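Local coordinates for response regulator receiver protein (Dyadobacter fermentans, PDB 4XLT), which probably acts as a phosphorylation-switched receiver in bacterial two-component signalling, accepting a phosphoryl group on a conserved aspartate, at residues Lys115-Ile119 with Pro120-Glu124. Residues are numbered along the deposited sequence; the frame is centred on the assembly and turned at random.
Sequences KPLEI and PLLRE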
loop_
_atom_site.group_PDB
_atom_site.type_symbol
_atom_site.label_atom_id
_atom_site.label_comp_id
_atom_site.label_asym_id
_atom_site.label_seq_id
_atom_site.Cartn_x
_atom_site.Cartn_y
_atom_site.Cartn_z
ATOM N N LYS A 115 -23.382 15.080 4.341
ATOM C CA LYS A 115 -24.206 14.890 5.532
ATOM C C LYS A 115 -25.634 15.355 5.264
ATOM O O LYS A 115 -25.841 16.388 4.628
ATOM C CB LYS A 115 -23.632 15.650 6.728
ATOM C CG LYS A 115 -22.454 14.981 7.411
ATOM C CD LYS A 115 -22.094 15.739 8.678
ATOM C CE LYS A 115 -20.997 15.048 9.467
ATOM N NZ LYS A 115 -20.741 15.766 10.747
ATOM N N PRO A 116 -26.630 14.596 5.750
ATOM C CA PRO A 116 -26.460 13.352 6.509
ATOM C C PRO A 116 -26.105 12.172 5.611
ATOM O O PRO A 116 -26.305 12.238 4.399
ATOM C CB PRO A 116 -27.832 13.152 7.153
ATOM C CG PRO A 116 -28.777 13.763 6.175
ATOM C CD PRO A 116 -28.052 14.953 5.595
ATOM N N LEU A 117 -25.580 11.110 6.206
ATOM C CA LEU A 117 -25.133 9.947 5.450
ATOM C C LEU A 117 -26.289 9.207 4.779
ATOM O O LEU A 117 -27.279 8.866 5.428
ATOM C CB LEU A 117 -24.374 8.993 6.369
ATOM C CG LEU A 117 -23.572 7.889 5.691
ATOM C CD1 LEU A 117 -22.498 8.501 4.811
ATOM C CD2 LEU A 117 -22.961 6.976 6.736
ATOM N N GLU A 118 -26.161 8.967 3.478
ATOM C CA GLU A 118 -27.143 8.164 2.756
ATOM C C GLU A 118 -26.753 6.692 2.809
ATOM O O GLU A 118 -25.846 6.255 2.100
ATOM C CB GLU A 118 -27.278 8.622 1.300
ATOM C CG GLU A 118 -28.034 9.931 1.110
ATOM C CD GLU A 118 -27.159 11.152 1.314
ATOM O OE1 GLU A 118 -25.917 11.007 1.302
ATOM O OE2 GLU A 118 -27.714 12.259 1.484
ATOM N N ILE A 119 -27.440 5.938 3.659
ATOM C CA ILE A 119 -27.146 4.521 3.852
ATOM C C ILE A 119 -27.183 3.693 2.556
ATOM O O ILE A 119 -26.271 2.897 2.322
ATOM C CB ILE A 119 -28.109 3.893 4.884
ATOM C CG1 ILE A 119 -28.021 4.649 6.213
ATOM C CG2 ILE A 119 -27.794 2.417 5.088
ATOM C CD1 ILE A 119 -28.960 4.131 7.281
ATOM N N PRO A 120 -28.218 3.868 1.705
ATOM C CA PRO A 120 -28.168 3.061 0.477
ATOM C C PRO A 120 -26.996 3.436 -0.429
ATOM O O PRO A 120 -26.460 2.578 -1.131
ATOM C CB PRO A 120 -29.509 3.369 -0.203
ATOM C CG PRO A 120 -29.930 4.681 0.353
ATOM C CD PRO A 120 -29.448 4.681 1.771
ATOM N N LEU A 121 -26.600 4.704 -0.402
ATOM C CA LEU A 121 -25.474 5.173 -1.199
ATOM C C LEU A 121 -24.174 4.550 -0.703
ATOM O O LEU A 121 -23.306 4.184 -1.497
ATOM C CB LEU A 121 -25.391 6.702 -1.153
ATOM C CG LEU A 121 -24.376 7.442 -2.028
ATOM C CD1 LEU A 121 -24.940 8.796 -2.430
ATOM C CD2 LEU A 121 -23.040 7.623 -1.316
ATOM N N LEU A 122 -24.046 4.431 0.614
ATOM C CA LEU A 122 -22.828 3.901 1.212
ATOM C C LEU A 122 -22.766 2.383 1.077
ATOM O O LEU A 122 -21.702 1.824 0.810
ATOM C CB LEU A 122 -22.727 4.309 2.683
ATOM C CG LEU A 122 -21.364 4.086 3.343
ATOM C CD1 LEU A 122 -20.962 5.294 4.165
ATOM C CD2 LEU A 122 -21.382 2.851 4.215
ATOM N N ARG A 123 -23.907 1.726 1.262
ATOM C CA ARG A 123 -23.993 0.273 1.139
ATOM C C ARG A 123 -23.570 -0.197 -0.253
ATOM O O ARG A 123 -22.888 -1.214 -0.397
ATOM C CB ARG A 123 -25.415 -0.202 1.454
ATOM C CG ARG A 123 -25.722 -1.628 1.016
ATOM C CD ARG A 123 -26.464 -2.395 2.102
ATOM N NE ARG A 123 -27.540 -1.605 2.697
ATOM C CZ ARG A 123 -28.153 -1.919 3.833
ATOM N NH1 ARG A 123 -27.797 -3.006 4.503
ATOM N NH2 ARG A 123 -29.120 -1.142 4.305
ATOM N N GLU A 124 -23.970 0.551 -1.274
ATOM C CA GLU A 124 -23.575 0.227 -2.637
ATOM C C GLU A 124 -22.084 0.480 -2.814
ATOM O O GLU A 124 -21.377 -0.292 -3.461
ATOM C CB GLU A 124 -24.384 1.043 -3.647
ATOM C CG GLU A 124 -24.363 0.479 -5.060
ATOM C CD GLU A 124 -25.028 -0.885 -5.161
ATOM O OE1 GLU A 124 -25.869 -1.208 -4.294
ATOM O OE2 GLU A 124 -24.710 -1.636 -6.108
#
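E118 and I119 start the last helix of this CheY-like receiver domain by handing their carbonyls to L122 and R123, a worked example of helix initiation. E118 occupies the N-cap position, and its O accepts from L122 N at 3.0 Å. One residue on, I119 O takes the straighter bond, 164° at the hydrogen, from R123 N at 2.8 Å. Side chains also meet around this first turn: E118 CB rests against L121 CB, 3.6 Å away, while I119 CG2 lies obliquely to the R123 guanidinium, 3.9 Å from NH2. On the buried side, both methyls of L117 meet L122 CD1, with L117 CD1 at 3.6 Å; L117 reaches it with CG anti to the backbone N (chi1 -167°). L58 touches both leucines and L113 touches L122, setting the helix start against strands 54-60 and 109-114, while L23 of helix 13-25 packs on L117. Upstream, the peptide bond between K115 and P116 is cis, as in the conserved Lys-Pro of receiver domains. K115 NZ forms salt bridges with D10, D15 and D60, the predicted phosphorylation site. P120 brings no amide hydrogen, and its CD lies 3.5 Å from I119 CB, a closeness set largely by their peptide link.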